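Non-structural protein 3 (Porcine deltacoronavirus, PDB 6LN0) probably combines an ADP-ribose-binding macro domain with a papain-like protease domain that cleaves the viral polyprotein, on one chain with a zinc site. Local coordinates at residues A[39-44]-A[55-60]; A[28-33]-A[85-90]; A[271-276]-A[373-378]; A[349-354]-A[418-423]; A[240-245]-A[254-259]. All blocks are in the same frame, centred on the assembly; numbering follows the deposited sequence.

Contact 1 (A[39-44]-A[55-60]); sequences LTNGGG and PKYQEY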
# COMPACT_ATOMS: atom_id res chain seq x y z
N LEU A 39 6.51 -44.40 29.09
CA LEU A 39 5.11 -44.09 29.38
C LEU A 39 4.83 -44.08 30.88
O LEU A 39 3.71 -44.33 31.33
CB LEU A 39 4.17 -45.06 28.67
CG LEU A 39 4.47 -45.22 27.17
CD1 LEU A 39 3.96 -46.56 26.65
CD2 LEU A 39 3.92 -44.05 26.37
N THR A 40 5.84 -43.76 31.67
CA THR A 40 5.66 -43.66 33.10
C THR A 40 4.58 -42.65 33.48
O THR A 40 4.06 -42.71 34.59
CB THR A 40 6.99 -43.28 33.77
OG1 THR A 40 7.24 -41.89 33.57
CG2 THR A 40 8.13 -44.07 33.15
N ASN A 41 4.22 -41.74 32.58
CA ASN A 41 3.31 -40.64 32.89
C ASN A 41 3.69 -39.97 34.21
O ASN A 41 2.86 -39.78 35.10
CB ASN A 41 1.86 -41.10 32.90
CG ASN A 41 1.34 -41.40 31.52
OD1 ASN A 41 1.23 -40.50 30.68
ND2 ASN A 41 1.01 -42.66 31.27
N GLY A 42 4.98 -39.63 34.33
CA GLY A 42 5.55 -39.00 35.51
C GLY A 42 4.85 -37.74 35.96
O GLY A 42 4.38 -37.66 37.10
N GLY A 43 4.76 -36.74 35.10
CA GLY A 43 4.09 -35.50 35.43
C GLY A 43 3.59 -34.76 34.21
O GLY A 43 3.35 -35.34 33.16
N GLY A 44 3.44 -33.45 34.38
CA GLY A 44 3.02 -32.58 33.30
C GLY A 44 1.64 -32.97 32.80
O GLY A 44 0.81 -33.51 33.54
N PRO A 55 -6.74 -46.37 35.72
CA PRO A 55 -5.61 -47.23 36.07
C PRO A 55 -5.38 -48.34 35.07
O PRO A 55 -4.23 -48.72 34.82
CB PRO A 55 -5.99 -47.78 37.45
CG PRO A 55 -7.47 -47.65 37.51
CD PRO A 55 -7.86 -46.50 36.66
N LYS A 56 -6.45 -48.88 34.48
CA LYS A 56 -6.26 -49.86 33.42
C LYS A 56 -5.53 -49.23 32.23
O LYS A 56 -4.74 -49.90 31.55
CB LYS A 56 -7.61 -50.45 32.99
CG LYS A 56 -8.29 -51.34 34.05
CD LYS A 56 -7.80 -52.80 33.99
CE LYS A 56 -8.36 -53.67 35.13
NZ LYS A 56 -7.28 -54.26 35.98
N TYR A 57 -5.73 -47.94 31.99
CA TYR A 57 -4.92 -47.25 31.00
C TYR A 57 -3.43 -47.35 31.35
O TYR A 57 -2.61 -47.75 30.51
CB TYR A 57 -5.36 -45.79 30.88
CG TYR A 57 -4.35 -44.87 30.23
CD1 TYR A 57 -4.27 -44.77 28.85
CD2 TYR A 57 -3.49 -44.10 31.00
CE1 TYR A 57 -3.34 -43.94 28.26
CE2 TYR A 57 -2.56 -43.27 30.41
CZ TYR A 57 -2.49 -43.20 29.05
OH TYR A 57 -1.56 -42.37 28.48
N GLN A 58 -3.08 -47.06 32.61
CA GLN A 58 -1.67 -47.08 32.99
C GLN A 58 -1.07 -48.49 32.92
O GLN A 58 0.13 -48.63 32.60
CB GLN A 58 -1.48 -46.50 34.40
CG GLN A 58 -0.02 -46.38 34.80
CD GLN A 58 0.79 -45.62 33.77
OE1 GLN A 58 0.50 -44.45 33.48
NE2 GLN A 58 1.80 -46.28 33.20
N GLU A 59 -1.87 -49.53 33.21
CA GLU A 59 -1.34 -50.89 33.14
C GLU A 59 -1.04 -51.29 31.70
O GLU A 59 -0.02 -51.94 31.43
CB GLU A 59 -2.32 -51.90 33.76
CG GLU A 59 -3.05 -51.39 34.99
CD GLU A 59 -3.95 -52.43 35.67
OE1 GLU A 59 -4.14 -52.32 36.91
OE2 GLU A 59 -4.49 -53.32 34.97
N TYR A 60 -1.93 -50.93 30.77
CA TYR A 60 -1.66 -51.26 29.37
C TYR A 60 -0.41 -50.54 28.88
O TYR A 60 0.39 -51.13 28.14
CB TYR A 60 -2.88 -50.94 28.50
CG TYR A 60 -2.57 -51.14 27.04
CD1 TYR A 60 -2.27 -52.40 26.54
CD2 TYR A 60 -2.52 -50.05 26.17
CE1 TYR A 60 -1.95 -52.58 25.21
CE2 TYR A 60 -2.20 -50.21 24.83
CZ TYR A 60 -1.92 -51.48 24.35
OH TYR A 60 -1.60 -51.62 23.02
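The side-chain amide of Q58 reaches out from helix 55-64 and serves the loop 39-44 with both of its ends. Its OE1 accepts from the ND2 of N41 at 2.9 Å, in the carbonyl plane and on a lone pair, while OE1 itself lies somewhat out of the plane of the N41 amide; the two amide planes stand 73° apart. Its NE2 is turned to the backbone instead, giving a weak bond to L39 O at 3.3 Å, and it also reaches N62 OD1 one turn further along the helix. The Q58 chain leaves the helix with CG anti to its backbone N and bends at chi2 (53°), which brings the amide to the loop. N41 has its other end taken as well: OD1 accepts from N33 ND2 on strand 29-34. This loop, with its run of three glycines leading into helix 44-53, matches the glycine-rich loop that in macro domains usually lines the ADP-ribose pocket, and a similar role here is probable. Y57 approaches N41 obliquely, its CE2 3.7 Å from N41 ND2, with ring and amide planes inclined by 41°; A46 and A50 of helix 44-53 also touch N41. The Y57 hydroxyl is bonded to H88 NE2. T40 OG1 is bonded to N36 ND2 and receives a weak bond from G42 N at 3.3 Å.

Contact 2 (A[28-33]-A[85-90]); sequences NSVLVN and CILHVV
The amide of N33 and the imidazole of H88 are the flat groups here, neighbours on adjacent strands with planes 30° apart. With CG anti to the backbone N (chi1 -180°), the N33 amide is carried to H88, its CG approaching H88 CD2 obliquely at 4.0 Å, and its ND2 is bonded to N41 OD1. Both ring nitrogens of H88 are bonded, ND1 to L71 O and NE2 to Y57, which fixes the rotation of the ring, and L39 packs against it. N33 CB lies 3.9 Å from I86 CG2. L31 and I86 share this face, which helix 44-53 covers through I49, A46 and A53. On the other face V30 places CG2 3.7 Å from C85 SG and CG1 3.9 Å from L87 CB, and V32 CG1 touches V89 CG2 at 3.8 Å. Beneath the side chains the backbones run parallel in a regular ladder: L31 N to C85 O, L87 N to L31 O, then N33 N to L87 O, the shortest at 2.7 Å. The outer rungs are longer, C85 N to S29 O being weak at 3.4 Å. Strand 117-120 continues the sheet beyond 29-34, so this pair lies inside the mixed sheet, flanked by helices, that characterises the macro domain fold.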
# COMPACT_ATOMS: atom_id res chain seq x y z
N ASN A 28 -15.06 -36.55 20.13
CA ASN A 28 -14.39 -37.73 19.58
C ASN A 28 -12.94 -37.42 19.23
O ASN A 28 -12.42 -37.79 18.18
CB ASN A 28 -15.15 -38.29 18.38
CG ASN A 28 -16.55 -38.73 18.74
OD1 ASN A 28 -17.53 -38.20 18.23
ND2 ASN A 28 -16.64 -39.69 19.66
N SER A 29 -12.27 -36.76 20.16
CA SER A 29 -11.01 -36.10 19.89
C SER A 29 -9.85 -37.06 20.00
O SER A 29 -9.92 -38.09 20.67
CB SER A 29 -10.81 -34.93 20.85
OG SER A 29 -11.96 -34.10 20.91
N VAL A 30 -8.76 -36.72 19.32
CA VAL A 30 -7.48 -37.36 19.55
C VAL A 30 -6.76 -36.50 20.57
O VAL A 30 -6.40 -35.35 20.30
CB VAL A 30 -6.67 -37.48 18.26
CG1 VAL A 30 -5.24 -37.95 18.59
CG2 VAL A 30 -7.36 -38.44 17.32
N LEU A 31 -6.57 -37.04 21.77
CA LEU A 31 -5.87 -36.34 22.83
C LEU A 31 -4.41 -36.74 22.76
O LEU A 31 -4.09 -37.93 22.89
CB LEU A 31 -6.47 -36.68 24.18
CG LEU A 31 -5.80 -36.10 25.41
CD1 LEU A 31 -6.01 -34.60 25.46
CD2 LEU A 31 -6.37 -36.77 26.66
N VAL A 32 -3.53 -35.76 22.54
CA VAL A 32 -2.10 -36.04 22.45
C VAL A 32 -1.49 -36.04 23.84
O VAL A 32 -1.75 -35.16 24.66
CB VAL A 32 -1.37 -35.02 21.55
CG1 VAL A 32 0.07 -35.41 21.43
CG2 VAL A 32 -1.99 -34.95 20.15
N ASN A 33 -0.63 -37.03 24.09
CA ASN A 33 0.03 -37.21 25.38
C ASN A 33 1.53 -37.07 25.19
O ASN A 33 2.17 -37.95 24.58
CB ASN A 33 -0.30 -38.59 25.97
CG ASN A 33 0.36 -38.84 27.33
OD1 ASN A 33 1.59 -38.79 27.48
ND2 ASN A 33 -0.47 -39.15 28.33
N CYS A 85 -9.48 -41.35 21.47
CA CYS A 85 -8.25 -42.11 21.69
C CYS A 85 -7.15 -41.16 22.16
O CYS A 85 -7.32 -39.94 22.17
CB CYS A 85 -7.84 -42.85 20.42
SG CYS A 85 -7.54 -41.73 19.05
N ILE A 86 -6.02 -41.76 22.54
CA ILE A 86 -4.87 -41.07 23.10
C ILE A 86 -3.66 -41.40 22.24
O ILE A 86 -3.38 -42.57 21.99
CB ILE A 86 -4.63 -41.46 24.57
CG1 ILE A 86 -5.75 -40.91 25.44
CG2 ILE A 86 -3.28 -40.96 25.07
CD1 ILE A 86 -5.89 -41.61 26.79
N LEU A 87 -2.94 -40.37 21.82
CA LEU A 87 -1.78 -40.54 20.96
C LEU A 87 -0.54 -40.14 21.76
O LEU A 87 -0.54 -39.08 22.39
CB LEU A 87 -1.94 -39.71 19.69
CG LEU A 87 -0.85 -39.64 18.63
CD1 LEU A 87 -0.39 -41.01 18.22
CD2 LEU A 87 -1.36 -38.84 17.40
N HIS A 88 0.48 -40.98 21.75
CA HIS A 88 1.67 -40.78 22.56
C HIS A 88 2.84 -40.45 21.65
O HIS A 88 3.12 -41.21 20.72
CB HIS A 88 2.03 -42.02 23.39
CG HIS A 88 0.93 -42.49 24.28
ND1 HIS A 88 -0.19 -43.13 23.80
CD2 HIS A 88 0.77 -42.40 25.62
CE1 HIS A 88 -0.99 -43.43 24.81
NE2 HIS A 88 -0.43 -42.99 25.93
N VAL A 89 3.55 -39.37 21.96
CA VAL A 89 4.75 -38.99 21.25
C VAL A 89 5.79 -38.46 22.22
O VAL A 89 5.47 -37.83 23.23
CB VAL A 89 4.45 -37.94 20.17
CG1 VAL A 89 3.76 -38.62 19.02
CG2 VAL A 89 3.57 -36.85 20.76
N VAL A 90 7.06 -38.71 21.90
CA VAL A 90 8.19 -38.36 22.75
C VAL A 90 8.79 -37.03 22.29
O VAL A 90 9.52 -37.01 21.28
CB VAL A 90 9.24 -39.48 22.76
CG1 VAL A 90 10.35 -39.17 23.74
CG2 VAL A 90 8.58 -40.80 23.09

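Contact 3 (A[271-276]-A[373-378]); sequences NTAYQF and SGKGAV
Y274 lays the hydroxyl end of its ring against the backbone of residues 376-378, overlapping the start of strand 376-383. Its OH gives a weak hydrogen bond to G376 O at 3.3 Å and sits equally close to A377 CA, at 3.3 Å. Both G376 O and V378 CG2 meet the ring at its edge, near its plane, with CG2 4.1 Å from Y274 CE2. The ring is carried there with CG anti to the carbonyl carbon (chi1 -60°), and V321 of helix 313-322 packs on it together with S324 and D325 of the following loop. V378 is buried, touching the same helix, and brings its CG2 to 4.3 Å from T272 CG2, a loose methyl-to-methyl approach. Y421 of the neighbouring strand 416-423 packs on T272, Y274 and V378 alike. Further out, where the contact is exposed, A273 CB rests on the aliphatic part of K375, 3.8 Å from CD, and from there the lysine chain bends at chi3 and chi4 and leads its end away. T272 shapes the loop itself: its OG1 accepts from Y274 N at 3.3 Å, nearly straight at 172°, which is an ST turn, and it is also bonded to F269 O. The loop joins helices 260-270 and 278-287, whereas strand 376-383 lies in the large mixed sheet, so this is a seam between the helical half and the sheet half of a papain-like protease fold, comparable to the junction of thumb and palm in related coronavirus enzymes.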
# COMPACT_ATOMS: atom_id res chain seq x y z
N ASN A 271 0.77 35.42 -15.21
CA ASN A 271 0.44 36.56 -16.05
C ASN A 271 -0.88 36.40 -16.78
O ASN A 271 -1.12 37.10 -17.76
CB ASN A 271 1.56 36.83 -17.06
CG ASN A 271 2.71 37.61 -16.45
OD1 ASN A 271 3.79 37.07 -16.21
ND2 ASN A 271 2.45 38.88 -16.13
N THR A 272 -1.74 35.49 -16.33
CA THR A 272 -3.12 35.45 -16.79
C THR A 272 -4.03 35.91 -15.66
O THR A 272 -3.59 36.28 -14.57
CB THR A 272 -3.53 34.06 -17.25
OG1 THR A 272 -3.88 33.30 -16.09
CG2 THR A 272 -2.40 33.38 -17.97
N ALA A 273 -5.33 35.86 -15.92
CA ALA A 273 -6.31 36.35 -14.96
C ALA A 273 -7.11 35.23 -14.34
O ALA A 273 -8.12 35.49 -13.69
CB ALA A 273 -7.24 37.36 -15.64
N TYR A 274 -6.68 33.98 -14.51
CA TYR A 274 -7.45 32.82 -14.10
C TYR A 274 -7.37 32.62 -12.60
O TYR A 274 -6.42 33.06 -11.94
CB TYR A 274 -6.95 31.57 -14.82
CG TYR A 274 -7.02 31.61 -16.33
CD1 TYR A 274 -8.14 32.13 -16.99
CD2 TYR A 274 -5.97 31.13 -17.11
CE1 TYR A 274 -8.20 32.16 -18.37
CE2 TYR A 274 -6.01 31.16 -18.47
CZ TYR A 274 -7.13 31.68 -19.11
OH TYR A 274 -7.19 31.70 -20.50
N GLN A 275 -8.38 31.94 -12.04
CA GLN A 275 -8.40 31.59 -10.63
C GLN A 275 -8.60 30.08 -10.46
O GLN A 275 -9.59 29.53 -10.93
CB GLN A 275 -9.50 32.35 -9.87
CG GLN A 275 -9.73 31.74 -8.48
CD GLN A 275 -10.57 32.61 -7.56
OE1 GLN A 275 -11.44 33.36 -8.00
NE2 GLN A 275 -10.32 32.49 -6.25
N PHE A 276 -7.66 29.44 -9.78
CA PHE A 276 -7.72 28.00 -9.54
C PHE A 276 -8.98 27.60 -8.76
O PHE A 276 -9.45 28.34 -7.89
CB PHE A 276 -6.50 27.55 -8.73
CG PHE A 276 -5.23 27.51 -9.52
CD1 PHE A 276 -5.12 26.70 -10.63
CD2 PHE A 276 -4.13 28.26 -9.10
CE1 PHE A 276 -3.93 26.64 -11.34
CE2 PHE A 276 -2.93 28.21 -9.79
CZ PHE A 276 -2.83 27.40 -10.92
N SER A 373 -17.06 36.91 -24.40
CA SER A 373 -17.02 36.80 -22.94
C SER A 373 -15.70 36.15 -22.55
O SER A 373 -14.97 35.62 -23.39
CB SER A 373 -18.22 36.02 -22.42
OG SER A 373 -18.09 34.64 -22.73
N GLY A 374 -15.40 36.17 -21.24
CA GLY A 374 -14.11 35.71 -20.75
C GLY A 374 -13.06 36.81 -20.76
O GLY A 374 -13.22 37.88 -21.35
N LYS A 375 -11.93 36.53 -20.10
CA LYS A 375 -10.88 37.52 -19.94
C LYS A 375 -9.70 37.32 -20.88
O LYS A 375 -9.03 38.30 -21.23
CB LYS A 375 -10.39 37.52 -18.48
CG LYS A 375 -11.53 37.51 -17.47
CD LYS A 375 -11.03 37.70 -16.04
CE LYS A 375 -11.66 38.95 -15.39
NZ LYS A 375 -13.16 38.88 -15.19
N GLY A 376 -9.44 36.10 -21.31
CA GLY A 376 -8.40 35.86 -22.29
C GLY A 376 -8.34 34.39 -22.62
O GLY A 376 -9.21 33.60 -22.23
N ALA A 377 -7.30 34.01 -23.35
CA ALA A 377 -7.13 32.61 -23.71
C ALA A 377 -5.65 32.30 -23.86
O ALA A 377 -4.88 33.15 -24.33
CB ALA A 377 -7.87 32.29 -25.01
N VAL A 378 -5.25 31.10 -23.43
CA VAL A 378 -3.91 30.57 -23.66
C VAL A 378 -3.96 29.69 -24.89
O VAL A 378 -4.87 28.86 -25.03
CB VAL A 378 -3.40 29.76 -22.45
CG1 VAL A 378 -2.15 28.97 -22.84
CG2 VAL A 378 -3.12 30.67 -21.28

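Contact 4 (A[349-354]-A[418-423]); sequences REYDPI and VATYHR
Y351 and T420 meet end-on, hydroxyl to hydroxyl, where the loop after strand 338-346 folds back onto strand 416-423 in the large sheet of the papain-like protease fold. Y351 OH and T420 OG1 are 2.9 Å apart and hydrogen-bonded, the threonine oxygen lying in the plane of the ring at its edge. Y351 extends with CG anti to the backbone N (chi1 177°), which sends its ring toward the strand. The loop's own P353 lies over it, CD 4.2 Å above the centre of one face. T420 holds OG1 in the crowded position between backbone N and carbonyl carbon, and its CG2 is thereby turned to the proline, 3.9 Å from P353 CB. The same OG1 takes a second, weak bond from H422 NE2, so the threonine oxygen has two polar neighbours, the histidine bond being the poorer. An Asx turn bends the loop locally, D352 OD1 accepting from I354 N at 3.1 Å, and P356 further along packs on H422. The imidazole, coming obliquely, sets its CE1 3.5 Å from P353 O.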
# COMPACT_ATOMS: atom_id res chain seq x y z
N ARG A 349 -2.29 23.47 -35.93
CA ARG A 349 -1.76 23.89 -37.21
C ARG A 349 -2.08 25.36 -37.38
O ARG A 349 -3.12 25.84 -36.93
CB ARG A 349 -2.36 23.10 -38.36
CG ARG A 349 -1.69 23.39 -39.67
CD ARG A 349 -2.24 22.49 -40.73
NE ARG A 349 -1.75 22.90 -42.03
CZ ARG A 349 -2.22 22.43 -43.18
NH1 ARG A 349 -3.18 21.52 -43.20
NH2 ARG A 349 -1.71 22.89 -44.33
N GLU A 350 -1.17 26.07 -38.05
CA GLU A 350 -1.29 27.51 -38.28
C GLU A 350 -1.11 28.29 -36.99
O GLU A 350 -1.70 29.36 -36.83
CB GLU A 350 -2.62 27.88 -38.93
CG GLU A 350 -3.03 27.01 -40.11
CD GLU A 350 -2.19 27.27 -41.34
OE1 GLU A 350 -2.48 26.66 -42.41
OE2 GLU A 350 -1.24 28.09 -41.25
N TYR A 351 -0.33 27.75 -36.06
CA TYR A 351 -0.12 28.42 -34.79
C TYR A 351 0.58 29.75 -35.04
O TYR A 351 1.66 29.79 -35.62
CB TYR A 351 0.72 27.57 -33.85
CG TYR A 351 1.01 28.30 -32.55
CD1 TYR A 351 0.00 28.99 -31.90
CD2 TYR A 351 2.28 28.31 -31.99
CE1 TYR A 351 0.22 29.66 -30.74
CE2 TYR A 351 2.52 28.98 -30.79
CZ TYR A 351 1.47 29.66 -30.17
OH TYR A 351 1.64 30.34 -28.98
N ASP A 352 -0.03 30.82 -34.54
CA ASP A 352 0.46 32.18 -34.74
C ASP A 352 0.58 32.85 -33.39
O ASP A 352 -0.45 33.19 -32.78
CB ASP A 352 -0.48 32.94 -35.67
CG ASP A 352 0.07 34.29 -36.09
OD1 ASP A 352 0.83 34.90 -35.29
OD2 ASP A 352 -0.27 34.74 -37.21
N PRO A 353 1.80 33.08 -32.88
CA PRO A 353 1.93 33.63 -31.52
C PRO A 353 1.28 34.99 -31.30
O PRO A 353 1.23 35.43 -30.15
CB PRO A 353 3.45 33.69 -31.30
CG PRO A 353 4.08 33.09 -32.51
CD PRO A 353 3.03 32.41 -33.32
N ILE A 354 0.81 35.70 -32.33
CA ILE A 354 0.12 36.96 -32.11
C ILE A 354 -1.32 36.95 -32.58
O ILE A 354 -2.02 37.94 -32.50
CB ILE A 354 0.88 38.15 -32.73
CG1 ILE A 354 0.95 38.01 -34.24
CG2 ILE A 354 2.27 38.30 -32.11
CD1 ILE A 354 1.44 39.27 -34.90
N VAL A 418 6.13 28.23 -27.54
CA VAL A 418 5.27 27.05 -27.37
C VAL A 418 4.00 27.33 -26.59
O VAL A 418 3.12 26.45 -26.54
CB VAL A 418 6.04 25.87 -26.74
CG1 VAL A 418 7.11 25.40 -27.70
CG2 VAL A 418 6.61 26.23 -25.37
N ALA A 419 3.84 28.51 -26.01
CA ALA A 419 2.56 28.88 -25.44
C ALA A 419 2.52 30.40 -25.37
O ALA A 419 3.55 31.03 -25.12
CB ALA A 419 2.36 28.27 -24.05
N THR A 420 1.34 30.97 -25.57
CA THR A 420 1.12 32.41 -25.48
C THR A 420 -0.20 32.66 -24.77
O THR A 420 -1.15 31.88 -24.88
CB THR A 420 1.06 33.08 -26.87
OG1 THR A 420 0.12 32.39 -27.69
CG2 THR A 420 2.42 33.07 -27.56
N TYR A 421 -0.26 33.77 -24.03
CA TYR A 421 -1.49 34.22 -23.40
C TYR A 421 -1.99 35.48 -24.10
O TYR A 421 -1.23 36.44 -24.26
CB TYR A 421 -1.30 34.50 -21.91
CG TYR A 421 -2.52 35.16 -21.32
CD1 TYR A 421 -3.70 34.43 -21.16
CD2 TYR A 421 -2.52 36.50 -20.98
CE1 TYR A 421 -4.85 35.02 -20.65
CE2 TYR A 421 -3.66 37.10 -20.47
CZ TYR A 421 -4.82 36.34 -20.30
OH TYR A 421 -5.97 36.90 -19.79
N HIS A 422 -3.25 35.48 -24.49
CA HIS A 422 -3.88 36.56 -25.23
C HIS A 422 -5.00 37.15 -24.38
O HIS A 422 -6.07 36.55 -24.26
CB HIS A 422 -4.42 36.07 -26.56
CG HIS A 422 -3.44 35.24 -27.35
ND1 HIS A 422 -2.70 35.76 -28.39
CD2 HIS A 422 -3.13 33.93 -27.29
CE1 HIS A 422 -1.95 34.80 -28.92
NE2 HIS A 422 -2.20 33.68 -28.27
N ARG A 423 -4.77 38.30 -23.76
CA ARG A 423 -5.86 38.98 -23.09
C ARG A 423 -6.83 39.55 -24.11
O ARG A 423 -6.48 39.80 -25.27
CB ARG A 423 -5.33 40.11 -22.20
CG ARG A 423 -4.83 41.31 -22.99
CD ARG A 423 -5.24 42.61 -22.31
NE ARG A 423 -5.14 42.49 -20.86
CZ ARG A 423 -4.14 43.00 -20.14
NH1 ARG A 423 -3.16 43.65 -20.75
NH2 ARG A 423 -4.13 42.84 -18.82

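Contact 5 (A[240-245]-A[254-259]); sequences HKWVVS and KQKDNN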
# COMPACT_ATOMS: atom_id res chain seq x y z
N HIS A 240 10.94 17.56 -1.45
CA HIS A 240 11.99 18.31 -2.13
C HIS A 240 12.05 19.74 -1.61
O HIS A 240 11.02 20.38 -1.41
CB HIS A 240 11.73 18.32 -3.64
CG HIS A 240 12.97 18.22 -4.46
ND1 HIS A 240 13.44 19.26 -5.23
CD2 HIS A 240 13.83 17.19 -4.64
CE1 HIS A 240 14.54 18.88 -5.86
NE2 HIS A 240 14.80 17.63 -5.52
N LYS A 241 13.26 20.23 -1.39
CA LYS A 241 13.44 21.62 -1.00
C LYS A 241 13.63 22.47 -2.26
O LYS A 241 14.43 22.13 -3.13
CB LYS A 241 14.64 21.78 -0.04
CG LYS A 241 14.56 20.86 1.20
CD LYS A 241 15.34 21.41 2.42
CE LYS A 241 15.57 20.35 3.52
NZ LYS A 241 14.68 20.51 4.73
N TRP A 242 12.86 23.55 -2.37
CA TRP A 242 12.99 24.49 -3.47
C TRP A 242 13.20 25.89 -2.93
O TRP A 242 12.93 26.17 -1.76
CB TRP A 242 11.76 24.55 -4.37
CG TRP A 242 11.20 23.26 -4.85
CD1 TRP A 242 10.12 22.60 -4.34
CD2 TRP A 242 11.64 22.49 -5.98
NE1 TRP A 242 9.88 21.46 -5.06
CE2 TRP A 242 10.79 21.37 -6.08
CE3 TRP A 242 12.66 22.63 -6.92
CZ2 TRP A 242 10.94 20.40 -7.07
CZ3 TRP A 242 12.81 21.66 -7.90
CH2 TRP A 242 11.96 20.56 -7.96
N VAL A 243 13.64 26.79 -3.80
CA VAL A 243 13.72 28.21 -3.49
C VAL A 243 12.81 28.98 -4.45
O VAL A 243 12.90 28.81 -5.67
CB VAL A 243 15.18 28.71 -3.56
CG1 VAL A 243 15.24 30.22 -3.86
CG2 VAL A 243 15.94 28.33 -2.27
N VAL A 244 11.92 29.79 -3.90
CA VAL A 244 11.11 30.71 -4.70
C VAL A 244 11.47 32.14 -4.31
O VAL A 244 11.99 32.40 -3.23
CB VAL A 244 9.59 30.46 -4.56
CG1 VAL A 244 9.17 29.34 -5.48
CG2 VAL A 244 9.23 30.18 -3.12
N SER A 245 11.13 33.07 -5.20
CA SER A 245 11.78 34.38 -5.23
C SER A 245 10.91 35.36 -6.00
O SER A 245 10.59 35.09 -7.16
CB SER A 245 13.15 34.23 -5.89
OG SER A 245 13.81 35.47 -5.97
N LYS A 254 13.19 29.18 -8.55
CA LYS A 254 14.62 29.18 -8.88
C LYS A 254 15.01 27.92 -9.63
O LYS A 254 14.59 26.81 -9.29
CB LYS A 254 15.45 29.31 -7.59
CG LYS A 254 16.98 29.32 -7.80
CD LYS A 254 17.75 29.84 -6.56
CE LYS A 254 17.73 31.37 -6.45
NZ LYS A 254 18.74 31.95 -5.49
N GLN A 255 15.81 28.10 -10.69
CA GLN A 255 16.19 26.99 -11.56
C GLN A 255 16.94 25.92 -10.76
O GLN A 255 17.82 26.23 -9.94
CB GLN A 255 17.03 27.52 -12.72
CG GLN A 255 17.80 26.48 -13.53
CD GLN A 255 16.90 25.49 -14.24
OE1 GLN A 255 16.05 25.87 -15.05
NE2 GLN A 255 17.10 24.19 -13.95
N LYS A 256 16.59 24.66 -11.00
CA LYS A 256 17.13 23.54 -10.23
C LYS A 256 16.57 22.22 -10.73
O LYS A 256 15.36 22.09 -10.94
CB LYS A 256 16.79 23.69 -8.74
CG LYS A 256 17.17 22.49 -7.89
CD LYS A 256 17.31 22.90 -6.45
CE LYS A 256 16.98 21.76 -5.52
NZ LYS A 256 17.13 22.16 -4.08
N ASP A 257 17.44 21.22 -10.92
CA ASP A 257 17.01 19.85 -11.16
C ASP A 257 16.07 19.73 -12.36
O ASP A 257 15.11 18.95 -12.35
CB ASP A 257 16.34 19.26 -9.91
CG ASP A 257 17.33 18.91 -8.82
OD1 ASP A 257 18.27 18.12 -9.10
OD2 ASP A 257 17.15 19.39 -7.68
N ASN A 258 16.34 20.53 -13.40
CA ASN A 258 15.56 20.50 -14.64
C ASN A 258 14.13 20.97 -14.45
O ASN A 258 13.25 20.59 -15.23
CB ASN A 258 15.54 19.11 -15.27
CG ASN A 258 16.71 18.87 -16.17
OD1 ASN A 258 17.68 19.63 -16.14
ND2 ASN A 258 16.63 17.80 -16.96
N ASN A 259 13.87 21.77 -13.44
CA ASN A 259 12.51 22.20 -13.17
C ASN A 259 12.06 23.40 -14.04
O ASN A 259 11.10 24.08 -13.66
CB ASN A 259 12.35 22.54 -11.69
CG ASN A 259 13.14 23.77 -11.28
OD1 ASN A 259 13.98 24.25 -12.05
ND2 ASN A 259 12.87 24.29 -10.09
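Two hydrogen bonds tie K254 and K256 to the backbone of residues 240-245. K256 NZ donates to K241 O at 2.9 Å, arriving well tilted from the carbonyl plane, after a chain that is extended beyond CG and reaches across to it. K254 N gives the second, to V243 O at 2.9 Å and nearly along the C=O axis. This bond carries the pairing of the hairpin strands 244-247 and 250-253 one step past their ends, and the chain then turns through a type I' beta turn, K256 to N259, into helix 260-270. In papain-like proteases the corresponding helix usually begins with the nucleophilic cysteine, and the same is probable here. N259 holds the bend from within: ND2 is bonded to K254 O at 3.2 Å, almost straight, and OD1 accepts from K256 N at 2.8 Å, the donor above its carbonyl plane. Its amide meets W242 obliquely from the opposite direction, ND2 3.4 Å from CZ3. H240 sets the edge of its ring over one face of that indole, ND1 offset toward the rim, and D257 OD2 lies in the imidazole plane, 3.2 Å from H240 CE1. On the exposed side V243 and K254 run alongside each other, CG1 of the valine 3.7 Å from the lysine CD.

Contacts 1 and 2 belong together in the macro domain, their centres 13 Å apart: besides the polar links, L39 CD2 packs on H88 CD2 at 3.6 Å. About 94 Å separates the centres of contacts 1 and 3. Contacts 3 and 4 are joined by strands 376-383 and 416-423, neighbours in one sheet, and A377 O and H422 N are 2.8 Å apart. That sheet also includes strand 358-360, which bears C360 of the zinc site. Contact 5, its centre about 26 Å from that of contact 3, leads into helix 260-270, where the nucleophile of a papain-like protease is expected; contact 3 takes up the loop at the other end of that helix.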